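Local coordinates for transcriptional regulator, TetR family (Myxococcus xanthus, PDB 5K7F), which probably binds regulatory DNA as a transcriptional repressor of the TetR family, with isovaleryl coenzyme A implicated in its control, at residues 23-28 against 40-45; 73-78 against 111-116; 87-92 against 146-151. All coordinates share one frame; numbering follows the deposited sequence. Where two conformers were deposited one is given.

How the contacts relate
The three contacts run along the length of the subunit, from the predicted DNA-binding end to the far end of the C-terminal domain. Contact 1 lies in the predicted DNA-binding region and contact 2 close to the centre of the chain, their centres about 17 Å apart. They touch directly: Ala26 of contact 1 packs on Val112 and Ile115 of contact 2, with Ala26 CA 3.5 Å from Ile115 CD1, so helix 110-117 packs against helix 18-32. Contact 3 touches neither; its centre is about 25 Å from that of contact 2 and about 42 Å from that of contact 1, across the chain's centre. Helix 89-105 begins at contact 3 and leads on to helix 110-117.

Contact 1 (23-28 against 40-45); sequences ETAARL and QEIAAA
Leu28 reaches Ile42 and Ala45 because its CG stands anti to the carbonyl carbon (chi1 -64°) and the chain then runs straight on (chi2 174°), carrying CD1 to the facing helix. That one methyl meets the other helix at several points: Leu28 CD1 lies 3.7 Å from Ala45 CB and 3.9 Å from Ile42 CG1, and it also comes within 4.0 Å of the carbonyl oxygen Glu41 O. Thr24, one turn earlier, divides its two branches. Thr24 CG2, anti to the backbone N, touches Ala45 CB at 3.8 Å, while OG1 turns back to bond to Ala20 O in its own helix, leaving the methyl for the interface. Ala45 CB thus sits between Thr24 CG2 and Leu28 CD1. On the buried side Ala25 CB meets both branch ends of Ile42, with CD1 and CG2 each 4.2 Å away, and Leu63 of helix 60-83 covers both residues. The axes of the two segments come to 9.6 Å, at 123° between their N-to-C directions. This is the hydrophobic packing of a TetR-type helix-turn-helix domain, where the first helix backs helix 39-45, which belongs to the predicted DNA-binding motif with helix 50-56.

Contact 2 (73-78 against 111-116); sequences DLFEEQ and EVIIIL
Leu74 and Phe75 meet Val112, Ile113 and Leu116 entirely through carbon, in two groups: aliphatic on aliphatic, and aliphatic on aromatic. In the first, Leu74 extends CD1 toward the other helix and places it 4.0 Å from Val112 CG1, the two side chains crossing at about a right angle. Leu74 CD1 also lies 4.2 Å from Ile113 CD1, so Leu74 rests against two neighbouring side chains. In the aromatic group, Phe75 starts out alongside the facing helix, but its ring swings nearer and presents CE2. Leu116 CD2 comes to 3.7 Å from Phe75 CE2, and Ile113 CD1 to 4.1 Å from the same carbon, both meeting the ring obliquely. Leu116 gets there with its CG anti to the backbone N; chi2 of 56° folds CD1 back beside CA and leaves CD2 extended toward the ring. Ile113 CD1 therefore bridges the two groups. The axes stay 11.4 Å apart, with these side chains meeting between them. Around this buried patch, Leu103 of helix 89-105 packs on Leu74, Phe75 and Ile113, and the ring of Tyr137 on helix 125-150 meets that of Phe75; helix 110-117 packs against helix 60-83, and helix 18-32 also touches it, through Ala26.

Contact 3 (87-92 against 146-151); sequences ANPVER and SQASQQ
Pro89 and Ala148 form the close-packed part of this contact, where the first turn of one helix lies against the last turns of another. The proline ring packs on the facing backbone: Pro89 CG is 3.5 Å from Ala148 N and 4.0 Å from Ala148 CB, and the CA atoms of Pro89 and Ala148 are 5.2 Å apart. Pro89 CB also packs on Gln147 CB at 3.6 Å. Val90 adds a looser touch on the Ala148 methyl. Beside the ring, Gln147 reaches with an extended chain to Arg92. NH2 of Arg92 donates to Gln147 OE1 at 2.8 Å in a nearly straight bond (169°), with the oxygen close to the guanidinium plane; the donor sits above the carbonyl plane, and the two flat groups are turned 77° apart. The arginine chain bends at chi3 (78°), and its NH1 bonds to Ile86 O. The exposed side is looser: Gln151 crosses Pro89 obliquely, Gln151 OE1 3.7 Å from Pro89 CD. Asn88 caps the helix start, Asn88 OD1 accepting from Glu91 N at 3.1 Å. Helix 89-105 thus starts against the end of helix 125-150, whose Phe140 and Ala144 pack on Arg92, while Ile154 of the following loop touches Val90 and Ala148.

Contact 1 (23-28 against 40-45)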
loop_
_atom_site.group_PDB
_atom_site.type_symbol
_atom_site.label_atom_id
_atom_site.label_comp_id
_atom_site.label_asym_id
_atom_site.label_seq_id
_atom_site.Cartn_x
_atom_site.Cartn_y
_atom_site.Cartn_z
ATOM N N GLU A 23 6.263 14.415 -14.534
ATOM C CA GLU A 23 5.384 14.747 -13.420
ATOM C C GLU A 23 3.990 15.069 -13.918
ATOM O O GLU A 23 2.994 14.696 -13.288
ATOM C CB GLU A 23 5.957 15.941 -12.629
ATOM C CG GLU A 23 7.253 15.594 -11.846
ATOM C CD GLU A 23 7.999 16.802 -11.319
ATOM O OE1 GLU A 23 7.395 17.897 -11.259
ATOM O OE2 GLU A 23 9.176 16.641 -10.926
ATOM N N THR A 24 3.914 15.764 -15.054
ATOM C CA THR A 24 2.626 16.096 -15.650
ATOM C C THR A 24 1.945 14.824 -16.143
ATOM O O THR A 24 0.770 14.597 -15.880
ATOM C CB THR A 24 2.816 17.137 -16.779
ATOM O OG1 THR A 24 3.294 18.387 -16.252
ATOM C CG2 THR A 24 1.510 17.378 -17.524
ATOM N N ALA A 25 2.697 13.959 -16.822
ATOM C CA ALA A 25 2.170 12.670 -17.256
ATOM C C ALA A 25 1.709 11.819 -16.078
ATOM O O ALA A 25 0.663 11.163 -16.147
ATOM C CB ALA A 25 3.239 11.945 -18.059
ATOM N N ALA A 26 2.508 11.778 -15.004
ATOM C CA ALA A 26 2.117 11.026 -13.811
ATOM C C ALA A 26 0.789 11.534 -13.244
ATOM O O ALA A 26 -0.073 10.736 -12.859
ATOM C CB ALA A 26 3.212 11.105 -12.745
ATOM N N ARG A 27 0.621 12.857 -13.164
ATOM C CA ARG A 27 -0.677 13.419 -12.778
ATOM C C ARG A 27 -1.818 12.871 -13.651
ATOM O O ARG A 27 -2.825 12.356 -13.142
ATOM C CB ARG A 27 -0.631 14.949 -12.844
ATOM C CG ARG A 27 0.063 15.584 -11.687
ATOM C CD ARG A 27 -0.239 17.078 -11.643
ATOM N NE ARG A 27 0.742 17.860 -12.402
ATOM C CZ ARG A 27 1.982 18.134 -11.976
ATOM N NH1 ARG A 27 2.406 17.681 -10.794
ATOM N NH2 ARG A 27 2.814 18.855 -12.733
ATOM N N LEU A 28 -1.697 12.984 -14.972
ATOM C CA LEU A 28 -2.795 12.528 -15.823
ATOM C C LEU A 28 -3.055 11.034 -15.639
ATOM O O LEU A 28 -4.214 10.589 -15.563
ATOM C CB LEU A 28 -2.482 12.835 -17.289
ATOM C CG LEU A 28 -2.372 14.293 -17.670
ATOM C CD1 LEU A 28 -1.902 14.394 -19.123
ATOM C CD2 LEU A 28 -3.687 14.997 -17.511
ATOM N N GLN A 40 -1.053 12.462 -27.054
ATOM C CA GLN A 40 -1.573 13.757 -27.468
ATOM C C GLN A 40 -2.093 14.540 -26.267
ATOM O O GLN A 40 -1.793 15.729 -26.115
ATOM C CB GLN A 40 -2.653 13.550 -28.535
ATOM C CG GLN A 40 -3.559 14.727 -28.838
ATOM C CD GLN A 40 -4.584 14.383 -29.928
ATOM O OE1 GLN A 40 -4.217 14.035 -31.052
ATOM N NE2 GLN A 40 -5.868 14.461 -29.588
ATOM N N GLU A 41 -2.817 13.881 -25.368
ATOM C CA GLU A 41 -3.289 14.569 -24.162
ATOM C C GLU A 41 -2.128 15.019 -23.287
ATOM O O GLU A 41 -2.168 16.102 -22.688
ATOM C CB GLU A 41 -4.219 13.647 -23.370
ATOM C CG GLU A 41 -5.485 13.248 -24.123
ATOM C CD GLU A 41 -6.383 12.316 -23.343
ATOM O OE1 GLU A 41 -5.872 11.410 -22.654
ATOM O OE2 GLU A 41 -7.611 12.507 -23.422
ATOM N N ILE A 42 -1.078 14.201 -23.196
ATOM C CA ILE A 42 0.089 14.605 -22.425
ATOM C C ILE A 42 0.750 15.810 -23.044
ATOM O O ILE A 42 1.152 16.737 -22.336
ATOM C CB ILE A 42 1.087 13.451 -22.290
ATOM C CG1 ILE A 42 0.458 12.319 -21.507
ATOM C CG2 ILE A 42 2.385 13.976 -21.624
ATOM C CD1 ILE A 42 1.249 11.103 -21.608
ATOM N N ALA A 43 0.906 15.817 -24.365
ATOM C CA ALA A 43 1.512 16.977 -24.994
ATOM C C ALA A 43 0.718 18.236 -24.674
ATOM O O ALA A 43 1.290 19.256 -24.293
ATOM C CB ALA A 43 1.619 16.779 -26.499
ATOM N N ALA A 44 -0.605 18.174 -24.795
ATOM C CA ALA A 44 -1.416 19.358 -24.521
ATOM C C ALA A 44 -1.296 19.798 -23.062
ATOM O O ALA A 44 -1.176 20.993 -22.776
ATOM C CB ALA A 44 -2.883 19.101 -24.880
ATOM N N ALA A 45 -1.323 18.848 -22.125
ATOM C CA ALA A 45 -1.187 19.223 -20.716
ATOM C C ALA A 45 0.171 19.855 -20.418
ATOM O O ALA A 45 0.288 20.633 -19.467
ATOM C CB ALA A 45 -1.410 18.007 -19.827
#

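Contact 2 (73-78 against 111-116)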
loop_
_atom_site.group_PDB
_atom_site.type_symbol
_atom_site.label_atom_id
_atom_site.label_comp_id
_atom_site.label_asym_id
_atom_site.label_seq_id
_atom_site.Cartn_x
_atom_site.Cartn_y
_atom_site.Cartn_z
ATOM N N ASP A 73 15.107 7.434 -9.092
ATOM C CA ASP A 73 16.017 8.573 -8.968
ATOM C C ASP A 73 15.620 9.454 -7.799
ATOM O O ASP A 73 16.483 10.018 -7.109
ATOM C CB ASP A 73 16.015 9.410 -10.244
ATOM C CG ASP A 73 16.801 8.797 -11.360
ATOM O OD1 ASP A 73 17.554 7.855 -11.117
ATOM O OD2 ASP A 73 16.698 9.329 -12.494
ATOM N N LEU A 74 14.314 9.603 -7.568
ATOM C CA LEU A 74 13.868 10.426 -6.458
ATOM C C LEU A 74 14.198 9.782 -5.118
ATOM O O LEU A 74 14.530 10.495 -4.165
ATOM C CB LEU A 74 12.370 10.704 -6.554
ATOM C CG LEU A 74 11.964 11.617 -7.683
ATOM C CD1 LEU A 74 10.454 11.841 -7.731
ATOM C CD2 LEU A 74 12.742 12.994 -7.537
ATOM N N PHE A 75 14.047 8.450 -4.996
ATOM C CA PHE A 75 14.511 7.766 -3.777
ATOM C C PHE A 75 15.994 8.062 -3.491
ATOM O O PHE A 75 16.381 8.290 -2.340
ATOM C CB PHE A 75 14.231 6.241 -3.866
ATOM C CG PHE A 75 12.843 5.843 -3.356
ATOM C CD1 PHE A 75 12.643 5.547 -2.004
ATOM C CD2 PHE A 75 11.739 5.771 -4.212
ATOM C CE1 PHE A 75 11.421 5.187 -1.530
ATOM C CE2 PHE A 75 10.465 5.427 -3.724
ATOM C CZ PHE A 75 10.314 5.146 -2.375
ATOM N N GLU A 76 16.845 8.071 -4.516
ATOM C CA GLU A 76 18.233 8.488 -4.317
ATOM C C GLU A 76 18.341 9.955 -3.892
ATOM O O GLU A 76 19.025 10.295 -2.921
ATOM C CB GLU A 76 19.034 8.276 -5.607
ATOM C CG GLU A 76 20.449 8.845 -5.538
ATOM C CD GLU A 76 21.342 8.116 -4.539
ATOM O OE1 GLU A 76 21.029 6.943 -4.175
ATOM O OE2 GLU A 76 22.374 8.720 -4.152
ATOM N N GLU A 77 17.692 10.844 -4.633
ATOM C CA GLU A 77 17.906 12.270 -4.462
ATOM C C GLU A 77 17.251 12.806 -3.197
ATOM O O GLU A 77 17.778 13.732 -2.557
ATOM C CB GLU A 77 17.368 12.979 -5.690
ATOM C CG GLU A 77 18.122 12.556 -6.928
ATOM C CD GLU A 77 17.607 13.219 -8.186
ATOM O OE1 GLU A 77 16.673 14.054 -8.089
ATOM O OE2 GLU A 77 18.156 12.903 -9.266
ATOM N N GLN A 78 16.090 12.274 -2.849
ATOM C CA GLN A 78 15.320 12.792 -1.735
ATOM C C GLN A 78 15.441 11.957 -0.479
ATOM O O GLN A 78 14.960 12.393 0.570
ATOM C CB GLN A 78 13.842 12.896 -2.106
ATOM C CG GLN A 78 13.517 13.822 -3.234
ATOM C CD GLN A 78 13.873 15.270 -2.870
ATOM O OE1 GLN A 78 13.495 15.753 -1.785
ATOM N NE2 GLN A 78 14.581 15.958 -3.753
ATOM N N GLU A 111 2.705 11.621 -7.239
ATOM C CA GLU A 111 2.118 10.748 -8.248
ATOM C C GLU A 111 3.173 9.902 -8.949
ATOM O O GLU A 111 2.889 8.758 -9.309
ATOM C CB GLU A 111 1.336 11.546 -9.282
ATOM C CG GLU A 111 0.085 12.151 -8.704
ATOM C CD GLU A 111 0.250 13.607 -8.353
ATOM O OE1 GLU A 111 1.352 14.169 -8.561
ATOM O OE2 GLU A 111 -0.732 14.190 -7.865
ATOM N N VAL A 112 4.378 10.450 -9.167
ATOM C CA VAL A 112 5.497 9.633 -9.661
ATOM C C VAL A 112 5.679 8.405 -8.770
ATOM O O VAL A 112 5.840 7.278 -9.253
ATOM C CB VAL A 112 6.788 10.480 -9.755
ATOM C CG1 VAL A 112 8.031 9.627 -10.080
ATOM C CG2 VAL A 112 6.650 11.547 -10.830
ATOM N N ILE A 113 5.629 8.592 -7.453
ATOM C CA ILE A 113 5.912 7.480 -6.553
ATOM C C ILE A 113 4.743 6.489 -6.547
ATOM O O ILE A 113 4.933 5.279 -6.437
ATOM C CB ILE A 113 6.228 8.014 -5.142
ATOM C CG1 ILE A 113 7.388 9.048 -5.162
ATOM C CG2 ILE A 113 6.463 6.884 -4.142
ATOM C CD1 ILE A 113 8.750 8.526 -5.735
ATOM N N ILE A 114 3.510 6.986 -6.641
ATOM C CA ILE A 114 2.363 6.098 -6.743
ATOM C C ILE A 114 2.516 5.171 -7.947
ATOM O O ILE A 114 2.254 3.957 -7.864
ATOM C CB ILE A 114 1.083 6.950 -6.833
ATOM C CG1 ILE A 114 0.858 7.646 -5.486
ATOM C CG2 ILE A 114 -0.117 6.127 -7.279
ATOM C CD1 ILE A 114 -0.249 8.673 -5.541
ATOM N N ILE A 115 2.925 5.731 -9.089
ATOM C CA ILE A 115 3.011 4.914 -10.290
ATOM C C ILE A 115 4.115 3.878 -10.151
ATOM O O ILE A 115 3.974 2.731 -10.609
ATOM C CB ILE A 115 3.194 5.810 -11.521
ATOM C CG1 ILE A 115 1.874 6.506 -11.831
ATOM C CG2 ILE A 115 3.690 5.011 -12.716
ATOM C CD1 ILE A 115 2.045 7.696 -12.730
ATOM N N LEU A 116 5.205 4.250 -9.477
ATOM C CA LEU A 116 6.309 3.331 -9.211
ATOM C C LEU A 116 5.841 2.020 -8.584
ATOM O O LEU A 116 6.405 0.953 -8.861
ATOM C CB LEU A 116 7.307 4.028 -8.301
ATOM C CG LEU A 116 8.538 3.256 -7.898
ATOM C CD1 LEU A 116 9.325 2.757 -9.123
ATOM C CD2 LEU A 116 9.366 4.211 -7.034
#

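Contact 3 (87-92 against 146-151)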
loop_
_atom_site.group_PDB
_atom_site.type_symbol
_atom_site.label_atom_id
_atom_site.label_comp_id
_atom_site.label_asym_id
_atom_site.label_seq_id
_atom_site.Cartn_x
_atom_site.Cartn_y
_atom_site.Cartn_z
ATOM N N ALA A 87 25.972 7.049 10.626
ATOM C CA ALA A 87 26.670 5.835 11.040
ATOM C C ALA A 87 25.830 5.004 11.997
ATOM O O ALA A 87 25.775 3.764 11.876
ATOM C CB ALA A 87 28.004 6.190 11.699
ATOM N N ASN A 88 25.141 5.683 12.904
ATOM C CA ASN A 88 24.243 5.029 13.841
ATOM C C ASN A 88 23.013 4.513 13.092
ATOM O O ASN A 88 22.296 5.319 12.463
ATOM C CB ASN A 88 23.867 6.020 14.942
ATOM C CG ASN A 88 22.887 5.427 15.921
ATOM O OD1 ASN A 88 21.957 4.781 15.502
ATOM N ND2 ASN A 88 23.082 5.656 17.224
ATOM N N PRO A 89 22.750 3.184 13.103
ATOM C CA PRO A 89 21.728 2.605 12.209
ATOM C C PRO A 89 20.297 2.920 12.609
ATOM O O PRO A 89 19.441 3.011 11.715
ATOM C CB PRO A 89 22.000 1.092 12.276
ATOM C CG PRO A 89 22.685 0.881 13.626
ATOM C CD PRO A 89 23.496 2.152 13.843
ATOM N N VAL A 90 19.996 3.089 13.903
ATOM C CA VAL A 90 18.658 3.541 14.267
ATOM C C VAL A 90 18.456 5.011 13.899
ATOM O O VAL A 90 17.388 5.381 13.389
ATOM C CB VAL A 90 18.340 3.252 15.749
ATOM C CG1 VAL A 90 18.902 4.263 16.705
ATOM C CG2 VAL A 90 16.809 3.157 15.912
ATOM N N GLU A 91 19.483 5.866 14.078
ATOM C CA GLU A 91 19.372 7.244 13.602
ATOM C C GLU A 91 19.177 7.276 12.095
ATOM O O GLU A 91 18.389 8.082 11.579
ATOM C CB GLU A 91 20.633 8.044 13.961
ATOM C CG GLU A 91 20.848 8.340 15.444
ATOM C CD GLU A 91 22.071 9.248 15.702
ATOM O OE1 GLU A 91 22.644 9.829 14.734
ATOM O OE2 GLU A 91 22.462 9.364 16.882
ATOM N N ARG A 92 19.833 6.388 11.390
ATOM C CA ARG A 92 19.679 6.309 9.950
ATOM C C ARG A 92 18.240 5.895 9.548
ATOM O O ARG A 92 17.625 6.479 8.690
ATOM C CB ARG A 92 20.686 5.340 9.377
ATOM C CG ARG A 92 20.825 5.383 7.910
ATOM C CD ARG A 92 22.165 4.842 7.457
ATOM N NE ARG A 92 22.211 3.457 7.480
ATOM C CZ ARG A 92 22.990 2.725 8.257
ATOM N NH1 ARG A 92 23.796 3.287 9.069
ATOM N NH2 ARG A 92 22.891 1.446 8.226
ATOM N N SER A 146 19.377 -4.863 10.435
ATOM C CA SER A 146 20.364 -5.824 10.952
ATOM C C SER A 146 21.322 -5.208 11.958
ATOM O O SER A 146 21.575 -5.781 13.026
ATOM C CB SER A 146 21.153 -6.413 9.789
ATOM O OG SER A 146 20.336 -7.367 9.149
ATOM N N GLN A 147 21.932 -4.084 11.584
ATOM C CA GLN A 147 22.883 -3.375 12.433
ATOM C C GLN A 147 22.240 -2.879 13.715
ATOM O O GLN A 147 22.793 -3.043 14.802
ATOM C CB GLN A 147 23.447 -2.201 11.663
ATOM C CG GLN A 147 24.244 -2.583 10.466
ATOM C CD GLN A 147 24.609 -1.388 9.632
ATOM O OE1 GLN A 147 24.247 -0.266 9.953
ATOM N NE2 GLN A 147 25.322 -1.628 8.527
ATOM N N ALA A 148 21.077 -2.226 13.603
ATOM C CA ALA A 148 20.401 -1.718 14.776
ATOM C C ALA A 148 19.992 -2.822 15.741
ATOM O O ALA A 148 20.054 -2.611 16.955
ATOM C CB ALA A 148 19.179 -0.913 14.351
ATOM N N SER A 149 19.510 -3.980 15.228
ATOM C CA SER A 149 19.135 -5.095 16.095
ATOM C C SER A 149 20.363 -5.691 16.783
ATOM O O SER A 149 20.374 -5.891 17.998
ATOM C CB SER A 149 18.385 -6.178 15.291
ATOM O OG SER A 149 18.089 -7.302 16.108
ATOM N N GLN A 150 21.420 -5.966 16.027
ATOM C CA GLN A 150 22.624 -6.547 16.638
ATOM C C GLN A 150 23.196 -5.642 17.720
ATOM O O GLN A 150 23.675 -6.133 18.752
ATOM C CB GLN A 150 23.677 -6.825 15.561
ATOM C CG GLN A 150 24.980 -7.427 16.104
ATOM C CD GLN A 150 24.766 -8.771 16.727
ATOM O OE1 GLN A 150 24.149 -9.656 16.126
ATOM N NE2 GLN A 150 25.271 -8.943 17.948
ATOM N N GLN A 151 23.078 -4.327 17.543
ATOM C CA GLN A 151 23.666 -3.352 18.456
ATOM C C GLN A 151 22.714 -2.990 19.588
ATOM O O GLN A 151 23.074 -2.168 20.432
ATOM C CB GLN A 151 24.104 -2.088 17.694
ATOM C CG GLN A 151 25.201 -2.371 16.667
ATOM C CD GLN A 151 25.534 -1.185 15.756
ATOM O OE1 GLN A 151 25.426 -0.048 16.143
ATOM N NE2 GLN A 151 25.930 -1.481 14.533
#